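Local coordinates for glutamate--tRNA ligase (Elizabethkingia anophelis, PDB 6B1Z), which probably attaches glutamate to its cognate tRNA in an ATP-dependent reaction, as a class I aminoacyl-tRNA synthetase, at residues A[95-98]-A[99-102]; A[214-217]-A[218-222]; A[473-476]-A[477-481]. All blocks are in the same frame, centred on the assembly; numbering follows the deposited sequence.

Contact 1 (A[95-98]-A[99-102]). With FMT (formic acid), chain B; EDO (1,2-ethanediol), chain S.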
ATOM      1  N   ARG A  95     -11.999  18.596  17.960  1.00 18.76           N
ATOM      2  CA  ARG A  95     -13.213  18.096  18.594  1.00 18.17           C
ATOM      3  C   ARG A  95     -13.156  18.157  20.118  1.00 17.80           C
ATOM      4  O   ARG A  95     -13.860  17.397  20.793  1.00 19.46           O
ATOM      5  CB  ARG A  95     -13.500  16.668  18.127  1.00 16.94           C
ATOM      6  CG  ARG A  95     -13.737  16.572  16.598  1.00 17.73           C
ATOM      7  CD  ARG A  95     -13.879  15.138  16.116  1.00 16.82           C
ATOM      8  NE  ARG A  95     -15.076  14.455  16.615  1.00 17.22           N
ATOM      9  CZ  ARG A  95     -16.283  14.536  16.064  1.00 18.51           C
ATOM     10  NH1 ARG A  95     -16.513  15.343  15.021  1.00 19.50           N
ATOM     11  NH2 ARG A  95     -17.278  13.843  16.599  1.00 20.24           N
ATOM     12  N   ARG A  96     -12.359  19.078  20.671  1.00 20.84           N
ATOM     13  CA  ARG A  96     -12.115  19.061  22.115  1.00 20.01           C
ATOM     14  C   ARG A  96     -13.395  19.276  22.924  1.00 22.93           C
ATOM     15  O   ARG A  96     -13.569  18.652  23.977  1.00 23.49           O
ATOM     16  CB  ARG A  96     -11.059  20.102  22.492  1.00 24.36           C
ATOM     17  CG  ARG A  96     -11.141  20.517  23.961  1.00 43.58           C
ATOM     18  CD  ARG A  96     -10.070  21.518  24.361  1.00 60.84           C
ATOM     19  NE  ARG A  96      -8.744  20.913  24.439  1.00 67.89           N
ATOM     20  CZ  ARG A  96      -8.337  20.116  25.424  1.00 63.13           C
ATOM     21  NH1 ARG A  96      -9.155  19.807  26.426  1.00 56.90           N
ATOM     22  NH2 ARG A  96      -7.109  19.626  25.408  1.00 59.35           N
ATOM     23  N   ASP A  97     -14.306  20.140  22.454  1.00 22.33           N
ATOM     24  CA  ASP A  97     -15.524  20.385  23.234  1.00 24.74           C
ATOM     25  C   ASP A  97     -16.394  19.129  23.311  1.00 27.24           C
ATOM     26  O   ASP A  97     -17.024  18.866  24.346  1.00 27.48           O
ATOM     27  CB  ASP A  97     -16.300  21.561  22.647  1.00 28.72           C
ATOM     28  CG  ASP A  97     -15.765  22.900  23.118  1.00 51.42           C
ATOM     29  OD1 ASP A  97     -14.630  22.937  23.648  1.00 49.15           O
ATOM     30  OD2 ASP A  97     -16.481  23.912  22.970  1.00 53.63           O
ATOM     31  N   ILE A  98     -16.437  18.343  22.229  1.00 22.27           N
ATOM     32  CA  ILE A  98     -17.132  17.057  22.252  1.00 21.24           C
ATOM     33  C   ILE A  98     -16.490  16.134  23.274  1.00 23.26           C
ATOM     34  O   ILE A  98     -17.175  15.481  24.079  1.00 22.60           O
ATOM     35  CB  ILE A  98     -17.132  16.421  20.846  1.00 20.62           C
ATOM     36  CG1 ILE A  98     -17.892  17.312  19.868  1.00 27.39           C
ATOM     37  CG2 ILE A  98     -17.735  15.028  20.880  1.00 24.72           C
ATOM     38  CD1 ILE A  98     -17.669  16.972  18.396  1.00 29.06           C
ATOM     39  N   TYR A  99     -15.162  16.059  23.254  1.00 19.81           N
ATOM     40  CA  TYR A  99     -14.478  15.153  24.170  1.00 19.34           C
ATOM     41  C   TYR A  99     -14.682  15.580  25.618  1.00 20.98           C
ATOM     42  O   TYR A  99     -14.843  14.730  26.506  1.00 23.29           O
ATOM     43  CB  TYR A  99     -12.993  15.092  23.833  1.00 18.47           C
ATOM     44  CG  TYR A  99     -12.692  14.591  22.435  1.00 18.71           C
ATOM     45  CD1 TYR A  99     -13.438  13.570  21.843  1.00 17.97           C
ATOM     46  CD2 TYR A  99     -11.665  15.163  21.701  1.00 17.89           C
ATOM     47  CE1 TYR A  99     -13.131  13.126  20.537  1.00 16.53           C
ATOM     48  CE2 TYR A  99     -11.358  14.736  20.419  1.00 15.80           C
ATOM     49  CZ  TYR A  99     -12.091  13.729  19.844  1.00 17.34           C
ATOM     50  OH  TYR A  99     -11.770  13.337  18.563  1.00 17.67           O
ATOM     51  N   ASP A 100     -14.672  16.891  25.880  1.00 20.02           N
ATOM     52  CA  ASP A 100     -14.886  17.374  27.246  1.00 20.23           C
ATOM     53  C   ASP A 100     -16.249  16.950  27.775  1.00 24.72           C
ATOM     54  O   ASP A 100     -16.379  16.562  28.942  1.00 24.84           O
ATOM     55  CB  ASP A 100     -14.765  18.896  27.287  1.00 23.11           C
ATOM     56  CG  ASP A 100     -13.337  19.376  27.151  1.00 26.84           C
ATOM     57  OD1 ASP A 100     -12.396  18.558  27.177  1.00 34.18           O
ATOM     58  OD2 ASP A 100     -13.165  20.608  26.988  1.00 35.08           O
ATOM     59  N   ARG A 101     -17.274  17.017  26.927  1.00 23.74           N
ATOM     60  CA  ARG A 101     -18.615  16.597  27.317  1.00 22.15           C
ATOM     61  C   ARG A 101     -18.615  15.144  27.782  1.00 25.14           C
ATOM     62  O   ARG A 101     -19.186  14.815  28.832  1.00 24.24           O
ATOM     63  CB  ARG A 101     -19.566  16.811  26.130  1.00 31.82           C
ATOM     64  CG  ARG A 101     -20.989  16.310  26.304  1.00 40.85           C
ATOM     65  CD  ARG A 101     -21.951  17.009  25.323  1.00 45.96           C
ATOM     66  NE  ARG A 101     -21.954  16.427  23.980  1.00 46.68           N
ATOM     67  CZ  ARG A 101     -21.513  17.045  22.885  1.00 56.43           C
ATOM     68  NH1 ARG A 101     -21.028  18.281  22.954  1.00 56.95           N
ATOM     69  NH2 ARG A 101     -21.565  16.426  21.711  1.00 52.47           N
ATOM     70  N   TYR A 102     -17.946  14.265  27.029  1.00 21.23           N
ATOM     71  CA  TYR A 102     -17.969  12.846  27.353  1.00 20.68           C
ATOM     72  C   TYR A 102     -16.975  12.477  28.437  1.00 23.47           C
ATOM     73  O   TYR A 102     -17.192  11.485  29.146  1.00 20.21           O
ATOM     74  CB  TYR A 102     -17.756  12.032  26.078  1.00 21.74           C
ATOM     75  CG  TYR A 102     -18.957  12.182  25.174  1.00 18.36           C
ATOM     76  CD1 TYR A 102     -20.234  11.935  25.653  1.00 23.65           C
ATOM     77  CD2 TYR A 102     -18.824  12.637  23.868  1.00 22.19           C
ATOM     78  CE1 TYR A 102     -21.343  12.089  24.850  1.00 24.38           C
ATOM     79  CE2 TYR A 102     -19.928  12.789  23.057  1.00 26.66           C
ATOM     80  CZ  TYR A 102     -21.181  12.511  23.552  1.00 28.47           C
ATOM     81  OH  TYR A 102     -22.285  12.668  22.746  1.00 31.45           O
TER
HETATM   82  C   FMT B 601     -13.037  23.446  20.559  1.00 42.31           C
HETATM   83  O1  FMT B 601     -13.657  22.398  20.730  1.00 29.22           O
HETATM   84  O2  FMT B 601     -12.649  23.847  19.462  1.00 32.98           O
HETATM   85  C1  EDO S 618     -14.054  28.073  22.998  1.00 63.57           C
HETATM   86  O1  EDO S 618     -13.270  26.971  22.527  1.00 64.43           O
HETATM   87  C2  EDO S 618     -15.506  27.629  23.121  1.00 65.56           C
HETATM   88  O2  EDO S 618     -15.555  26.349  23.762  1.00 68.44           O
HETATM   89  O   HOH W   1     -15.245  22.221  26.816  1.00 43.14           O
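R96 and D100 form a salt bridge one turn apart at the start of helix 96-106. NH1 of R96 stands 3.6 Å from OD1 of D100. Guanidinium and carboxylate planes are turned 52° against each other. R96 reaches this position with CG anti to the backbone N (chi1 158°) and a bend at chi3. Its NH2 bonds to the carbonyl O of D205. OD1 of D97 lies 4.3 Å from OD2 of D100, and one water donates to both, at 2.6 Å to D100 OD2 and weakly to D97 OD1.

The carbonyl O of R95 sits over one face of the Y99 ring, offset toward the rim, 3.3 Å from CD2 of Y99. The same O accepts the N-H of Y99. CB of R95 packs on CZ of Y99 at 3.7 Å. CG2 of I98 touches CE2 of Y102 at 3.8 Å, the two side chains running side by side. CD1 of I98 covers one face of the R95 guanidinium. R95 NE forms a salt bridge with D217, and its NH1 donates to the carbonyl O of P89.

The backbone bonds are those of an alpha-helix. D97 N donates to O1 of a formic acid molecule, probably from the crystallisation liquor, at 2.9 Å. The arrangement is the N-cap, R95, and first two turns of helix 96-106 in the class I catalytic domain, packed on helix 210-220.

Contact 2 (A[214-217]-A[218-222]). With EDO (1,2-ethanediol), chain V; FMT (formic acid), chain N.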
ATOM      1  N   ASN A 214     -11.685   7.440  19.802  1.00 15.56           N
ATOM      2  CA  ASN A 214     -12.288   6.660  18.733  1.00 15.14           C
ATOM      3  C   ASN A 214     -13.659   6.123  19.118  1.00 16.48           C
ATOM      4  O   ASN A 214     -14.557   6.089  18.271  1.00 17.30           O
ATOM      5  CB  ASN A 214     -11.357   5.534  18.285  1.00 18.32           C
ATOM      6  CG  ASN A 214     -10.265   6.027  17.372  1.00 23.25           C
ATOM      7  OD1 ASN A 214     -10.397   7.087  16.753  1.00 24.03           O
ATOM      8  ND2 ASN A 214      -9.178   5.276  17.280  1.00 21.94           N
ATOM      9  N   ILE A 215     -13.872   5.716  20.382  1.00 15.55           N
ATOM     10  CA  ILE A 215     -15.216   5.238  20.698  1.00 16.17           C
ATOM     11  C   ILE A 215     -16.199   6.413  20.737  1.00 15.82           C
ATOM     12  O   ILE A 215     -17.351   6.276  20.312  1.00 15.33           O
ATOM     13  CB  ILE A 215     -15.255   4.377  21.989  1.00 17.55           C
ATOM     14  CG1 ILE A 215     -14.991   5.186  23.259  1.00 19.90           C
ATOM     15  CG2 ILE A 215     -14.317   3.161  21.864  1.00 16.21           C
ATOM     16  CD1 ILE A 215     -16.277   5.528  24.018  1.00 20.90           C
ATOM     17  N   ILE A 216     -15.761   7.586  21.222  1.00 15.98           N
ATOM     18  CA  ILE A 216     -16.617   8.777  21.194  1.00 15.51           C
ATOM     19  C   ILE A 216     -16.993   9.114  19.759  1.00 17.28           C
ATOM     20  O   ILE A 216     -18.169   9.338  19.436  1.00 19.25           O
ATOM     21  CB  ILE A 216     -15.912   9.970  21.865  1.00 16.27           C
ATOM     22  CG1 ILE A 216     -15.843   9.774  23.392  1.00 16.35           C
ATOM     23  CG2 ILE A 216     -16.607  11.313  21.481  1.00 18.98           C
ATOM     24  CD1 ILE A 216     -14.860  10.702  24.073  1.00 17.12           C
ATOM     25  N   ASP A 217     -16.000   9.132  18.874  1.00 15.95           N
ATOM     26  CA  ASP A 217     -16.289   9.575  17.515  1.00 15.82           C
ATOM     27  C   ASP A 217     -16.995   8.515  16.683  1.00 17.33           C
ATOM     28  O   ASP A 217     -17.771   8.867  15.788  1.00 18.05           O
ATOM     29  CB  ASP A 217     -15.006  10.030  16.821  1.00 15.93           C
ATOM     30  CG  ASP A 217     -14.468  11.347  17.385  1.00 17.04           C
ATOM     31  OD1 ASP A 217     -15.227  12.088  18.062  1.00 17.80           O
ATOM     32  OD2 ASP A 217     -13.285  11.645  17.134  1.00 18.67           O
ATOM     33  N   ASP A 218     -16.739   7.230  16.928  1.00 16.36           N
ATOM     34  CA  ASP A 218     -17.522   6.205  16.245  1.00 16.40           C
ATOM     35  C   ASP A 218     -18.988   6.289  16.651  1.00 19.13           C
ATOM     36  O   ASP A 218     -19.884   6.124  15.818  1.00 18.76           O
ATOM     37  CB  ASP A 218     -16.932   4.822  16.515  1.00 13.57           C
ATOM     38  CG  ASP A 218     -15.607   4.627  15.817  1.00 15.83           C
ATOM     39  OD1 ASP A 218     -14.877   3.683  16.170  1.00 15.55           O
ATOM     40  OD2 ASP A 218     -15.307   5.447  14.901  1.00 17.15           O
ATOM     41  N   HIS A 219     -19.254   6.591  17.923  1.00 16.08           N
ATOM     42  CA  HIS A 219     -20.626   6.815  18.359  1.00 17.09           C
ATOM     43  C   HIS A 219     -21.222   8.056  17.701  1.00 20.46           C
ATOM     44  O   HIS A 219     -22.303   7.989  17.096  1.00 19.64           O
ATOM     45  CB  HIS A 219     -20.656   6.933  19.885  1.00 17.25           C
ATOM     46  CG  HIS A 219     -22.020   7.204  20.441  1.00 17.89           C
ATOM     47  ND1 HIS A 219     -23.002   6.238  20.504  1.00 22.50           N
ATOM     48  CD2 HIS A 219     -22.562   8.330  20.953  1.00 20.19           C
ATOM     49  CE1 HIS A 219     -24.092   6.759  21.036  1.00 22.93           C
ATOM     50  NE2 HIS A 219     -23.855   8.029  21.316  1.00 24.85           N
ATOM     51  N   GLU A 220     -20.529   9.201  17.809  1.00 17.54           N
ATOM     52  CA  GLU A 220     -21.067  10.455  17.291  1.00 18.13           C
ATOM     53  C   GLU A 220     -21.271  10.409  15.780  1.00 19.98           C
ATOM     54  O   GLU A 220     -22.239  10.991  15.264  1.00 22.41           O
ATOM     55  CB  GLU A 220     -20.146  11.621  17.655  1.00 21.69           C
ATOM     56  CG  GLU A 220     -20.107  11.938  19.146  1.00 23.91           C
ATOM     57  CD  GLU A 220     -21.463  12.302  19.717  1.00 31.65           C
ATOM     58  OE1 GLU A 220     -21.884  13.465  19.560  1.00 34.16           O
ATOM     59  OE2 GLU A 220     -22.113  11.423  20.320  1.00 35.73           O
ATOM     60  N   MET A 221     -20.369   9.747  15.054  1.00 18.77           N
ATOM     61  CA  MET A 221     -20.452   9.690  13.597  1.00 18.10           C
ATOM     62  C   MET A 221     -21.295   8.518  13.113  1.00 20.02           C
ATOM     63  O   MET A 221     -21.354   8.271  11.901  1.00 20.15           O
ATOM     64  CB  MET A 221     -19.049   9.619  12.988  1.00 18.62           C
ATOM     65  CG  MET A 221     -18.190  10.830  13.322  1.00 19.06           C
ATOM     66  SD  MET A 221     -16.585  10.792  12.510  1.00 18.93           S
ATOM     67  CE  MET A 221     -15.995  12.439  12.950  1.00 20.24           C
ATOM     68  N   LYS A 222     -21.964   7.816  14.038  1.00 19.98           N
ATOM     69  CA  LYS A 222     -22.918   6.756  13.711  1.00 19.90           C
ATOM     70  C   LYS A 222     -22.263   5.664  12.866  1.00 17.54           C
ATOM     71  O   LYS A 222     -22.859   5.130  11.926  1.00 19.32           O
ATOM     72  CB  LYS A 222     -24.174   7.325  13.034  1.00 21.51           C
ATOM     73  CG  LYS A 222     -24.883   8.379  13.925  1.00 25.48           C
ATOM     74  CD  LYS A 222     -26.323   8.606  13.522  1.00 36.40           C
ATOM     75  CE  LYS A 222     -26.930   9.765  14.308  1.00 43.65           C
ATOM     76  NZ  LYS A 222     -26.884   9.548  15.784  1.00 49.66           N
TER
HETATM   77  C1  EDO V 621     -12.738   2.286  18.431  1.00 48.76           C
HETATM   78  O1  EDO V 621     -11.789   2.156  19.492  1.00 41.04           O
HETATM   79  C2  EDO V 621     -13.864   1.292  18.651  1.00 35.50           C
HETATM   80  O2  EDO V 621     -15.077   1.817  18.094  1.00 22.38           O
HETATM   81  C   FMT N 613      -5.269   5.544  15.439  1.00 63.65           C
HETATM   82  O1  FMT N 613      -4.429   6.445  15.430  1.00 60.31           O
HETATM   83  O2  FMT N 613      -6.480   5.726  15.569  1.00 54.51           O
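D218 folds its carboxylate back beside the carbonyl of N214, one turn earlier, where helix 210-220 runs into a Schellman motif. CG of D218 lies anti to its own carbonyl carbon (chi1 -70°). This brings OD1 of D218 within 3.2 Å of N214 O, two acceptors. OD2 of D218 forms salt bridges with R15 and R49, and the same N214 O takes the N-H of D218 at 2.8 Å. R49 also donates to OD1 of N214, so one arginine links both residues of this turn.

D217 points to another side of the helix. Its carboxylate bonds to R95, Y99 and Q92. The M221 chain starts beside the carbonyl oxygen of D217, with CB and CG of M221 both 3.2 Å from D217 O. Beyond CG it runs extended.

I216 and E220 meet only loosely, CG2 of I216 being 4.3 Å from CG of E220. I216 packs against helix 96-106, while I215 faces helix 236-246. The H219 ring stacks on W248.

Beyond the helix end, K222, with positive phi (57°), is the C-prime residue of that motif. Its N bonds to H219 O at 3.1 Å, and I223 N bonds to D218 O. On the D218 side, 1,2-ethanediol, probably from the crystallisation liquor, donates through O2 to OD1 of D218 at 2.7 Å and is also bonded to Y243 OH.

Contact 3 (A[473-476]-A[477-481])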
ATOM      1  N   PRO A 473      22.316 -14.183 -38.102  1.00 50.34           N
ATOM      2  CA  PRO A 473      23.388 -13.177 -38.179  1.00 47.52           C
ATOM      3  C   PRO A 473      22.854 -11.769 -38.367  1.00 47.94           C
ATOM      4  O   PRO A 473      23.481 -10.807 -37.906  1.00 45.19           O
ATOM      5  CB  PRO A 473      24.227 -13.641 -39.380  1.00 52.48           C
ATOM      6  CG  PRO A 473      23.295 -14.435 -40.206  1.00 49.88           C
ATOM      7  CD  PRO A 473      22.388 -15.131 -39.232  1.00 49.53           C
ATOM      8  N   LEU A 474      21.701 -11.631 -39.024  1.00 43.84           N
ATOM      9  CA  LEU A 474      21.057 -10.328 -39.157  1.00 45.08           C
ATOM     10  C   LEU A 474      20.633  -9.781 -37.796  1.00 40.97           C
ATOM     11  O   LEU A 474      20.857  -8.604 -37.490  1.00 39.06           O
ATOM     12  CB  LEU A 474      19.858 -10.451 -40.100  1.00 51.42           C
ATOM     13  CG  LEU A 474      19.088  -9.207 -40.529  1.00 50.28           C
ATOM     14  CD1 LEU A 474      20.036  -8.157 -41.087  1.00 58.68           C
ATOM     15  CD2 LEU A 474      18.062  -9.609 -41.575  1.00 54.04           C
ATOM     16  N   ARG A 475      20.014 -10.626 -36.963  1.00 37.57           N
ATOM     17  CA  ARG A 475      19.666 -10.205 -35.608  1.00 35.80           C
ATOM     18  C   ARG A 475      20.903  -9.764 -34.837  1.00 38.03           C
ATOM     19  O   ARG A 475      20.886  -8.731 -34.159  1.00 34.74           O
ATOM     20  CB  ARG A 475      18.948 -11.337 -34.869  1.00 34.24           C
ATOM     21  CG  ARG A 475      18.527 -10.970 -33.431  1.00 34.17           C
ATOM     22  CD  ARG A 475      17.859 -12.133 -32.689  1.00 32.37           C
ATOM     23  NE  ARG A 475      16.687 -12.648 -33.391  1.00 34.09           N
ATOM     24  CZ  ARG A 475      15.464 -12.137 -33.282  1.00 32.49           C
ATOM     25  NH1 ARG A 475      15.245 -11.084 -32.504  1.00 31.21           N
ATOM     26  NH2 ARG A 475      14.460 -12.675 -33.964  1.00 38.23           N
ATOM     27  N   LEU A 476      21.991 -10.534 -34.932  1.00 38.50           N
ATOM     28  CA  LEU A 476      23.214 -10.168 -34.226  1.00 39.65           C
ATOM     29  C   LEU A 476      23.722  -8.803 -34.676  1.00 37.77           C
ATOM     30  O   LEU A 476      24.138  -7.983 -33.848  1.00 40.57           O
ATOM     31  CB  LEU A 476      24.283 -11.238 -34.445  1.00 44.36           C
ATOM     32  CG  LEU A 476      25.642 -10.972 -33.795  1.00 46.70           C
ATOM     33  CD1 LEU A 476      25.539 -11.095 -32.289  1.00 44.21           C
ATOM     34  CD2 LEU A 476      26.680 -11.929 -34.343  1.00 51.91           C
ATOM     35  N   SER A 477      23.659  -8.533 -35.982  1.00 38.83           N
ATOM     36  CA  SER A 477      24.130  -7.258 -36.517  1.00 38.82           C
ATOM     37  C   SER A 477      23.338  -6.087 -35.949  1.00 38.91           C
ATOM     38  O   SER A 477      23.902  -5.022 -35.660  1.00 38.83           O
ATOM     39  CB  SER A 477      24.016  -7.262 -38.038  1.00 44.27           C
ATOM     40  OG  SER A 477      24.734  -8.343 -38.599  1.00 48.29           O
ATOM     41  N   LEU A 478      22.026  -6.255 -35.816  1.00 34.82           N
ATOM     42  CA  LEU A 478      21.164  -5.138 -35.444  1.00 33.26           C
ATOM     43  C   LEU A 478      21.120  -4.921 -33.940  1.00 35.35           C
ATOM     44  O   LEU A 478      20.904  -3.791 -33.491  1.00 34.17           O
ATOM     45  CB  LEU A 478      19.749  -5.373 -35.977  1.00 36.68           C
ATOM     46  CG  LEU A 478      19.621  -5.598 -37.485  1.00 36.20           C
ATOM     47  CD1 LEU A 478      18.196  -5.950 -37.855  1.00 41.78           C
ATOM     48  CD2 LEU A 478      20.108  -4.384 -38.288  1.00 44.75           C
ATOM     49  N   VAL A 479      21.330  -5.980 -33.159  1.00 32.62           N
ATOM     50  CA  VAL A 479      21.121  -5.941 -31.721  1.00 33.15           C
ATOM     51  C   VAL A 479      22.417  -6.102 -30.931  1.00 39.68           C
ATOM     52  O   VAL A 479      22.504  -5.605 -29.801  1.00 37.32           O
ATOM     53  CB  VAL A 479      20.096  -7.023 -31.316  1.00 28.71           C
ATOM     54  CG1 VAL A 479      19.856  -7.033 -29.810  1.00 30.75           C
ATOM     55  CG2 VAL A 479      18.783  -6.809 -32.055  1.00 31.16           C
ATOM     56  N   GLY A 480      23.429  -6.758 -31.493  1.00 44.19           N
ATOM     57  CA  GLY A 480      24.621  -7.117 -30.764  1.00 47.23           C
ATOM     58  C   GLY A 480      24.521  -8.434 -30.026  1.00 47.51           C
ATOM     59  O   GLY A 480      25.553  -9.012 -29.668  1.00 51.42           O
ATOM     60  N   GLU A 481      23.302  -8.910 -29.784  1.00 44.71           N
ATOM     61  CA  GLU A 481      23.094 -10.227 -29.202  0.58 45.16           C
ATOM     62  C   GLU A 481      21.821 -10.811 -29.798  1.00 45.81           C
ATOM     63  O   GLU A 481      21.189 -10.213 -30.675  1.00 40.36           O
ATOM     64  CB  GLU A 481      23.040 -10.153 -27.674  0.58 49.19           C
ATOM     65  CG  GLU A 481      22.199  -9.017 -27.136  0.58 50.65           C
ATOM     66  CD  GLU A 481      22.555  -8.667 -25.708  0.58 55.60           C
ATOM     67  OE1 GLU A 481      21.901  -9.190 -24.781  0.58 54.85           O
ATOM     68  OE2 GLU A 481      23.504  -7.876 -25.514  0.58 57.83           O
TER
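The carbonyl O of P473 is gripped twice by S477. S477 OG donates to P473 O at 2.8 Å, and S477 N donates to P473 O at 3.0 Å. The two donors come from opposite faces of the carbonyl plane. The hydroxyl gets there because OG stands beside its own backbone N (chi1 -57°). S477 also touches A506 and Q436, on two neighbouring helices.

One residue on, CG of L478 lies 3.3 Å from L474 O, and CD1 of L478 meets CG of L474 at 4.3 Å. CG2 of V479 rests 3.5 Å from R475 O, which accepts V479 N and, weakly, L478 N. The arginine itself extends to the carbonyl oxygens of P485 and K483.

The helix ends at V479, and G480 beyond it has positive phi (86°). G480 N still bonds to L476 O at 2.7 Å. CD1 of L476 then reaches 3.3 Å from G480 O, where the chain turns away.

In this last turn of helix 467-479, in the anticodon-binding domain, L478 O takes a partner from outside, R502 NH1. The chemistry implies that the buried S477 hydroxyl is paid for by its own helix, while L474 and L478 are left to pack on helix 487-507.

Contacts 1 and 2 form one helix-helix interface in the catalytic domain, with centres 12 Å apart. Y99 OH probably bonds to D217 OD2 at 2.7 Å, and R95 bridges to the same carboxylate. Y102 CD2 packs on I216 CG2 at 3.5 Å. The D217 carboxylate therefore ties the start of helix 96-106 to the last turns of helix 210-220. A second tie is the probable, weak hydrogen bond between Y102 OH and E220 OE2, at 2.7 Å. Contact 3 is remote, at the end of a helix in the anticodon-binding domain. Its nearest atoms are about 59 Å from contact 1 and about 54 Å from contact 2, on the opposite side of the chain's centre.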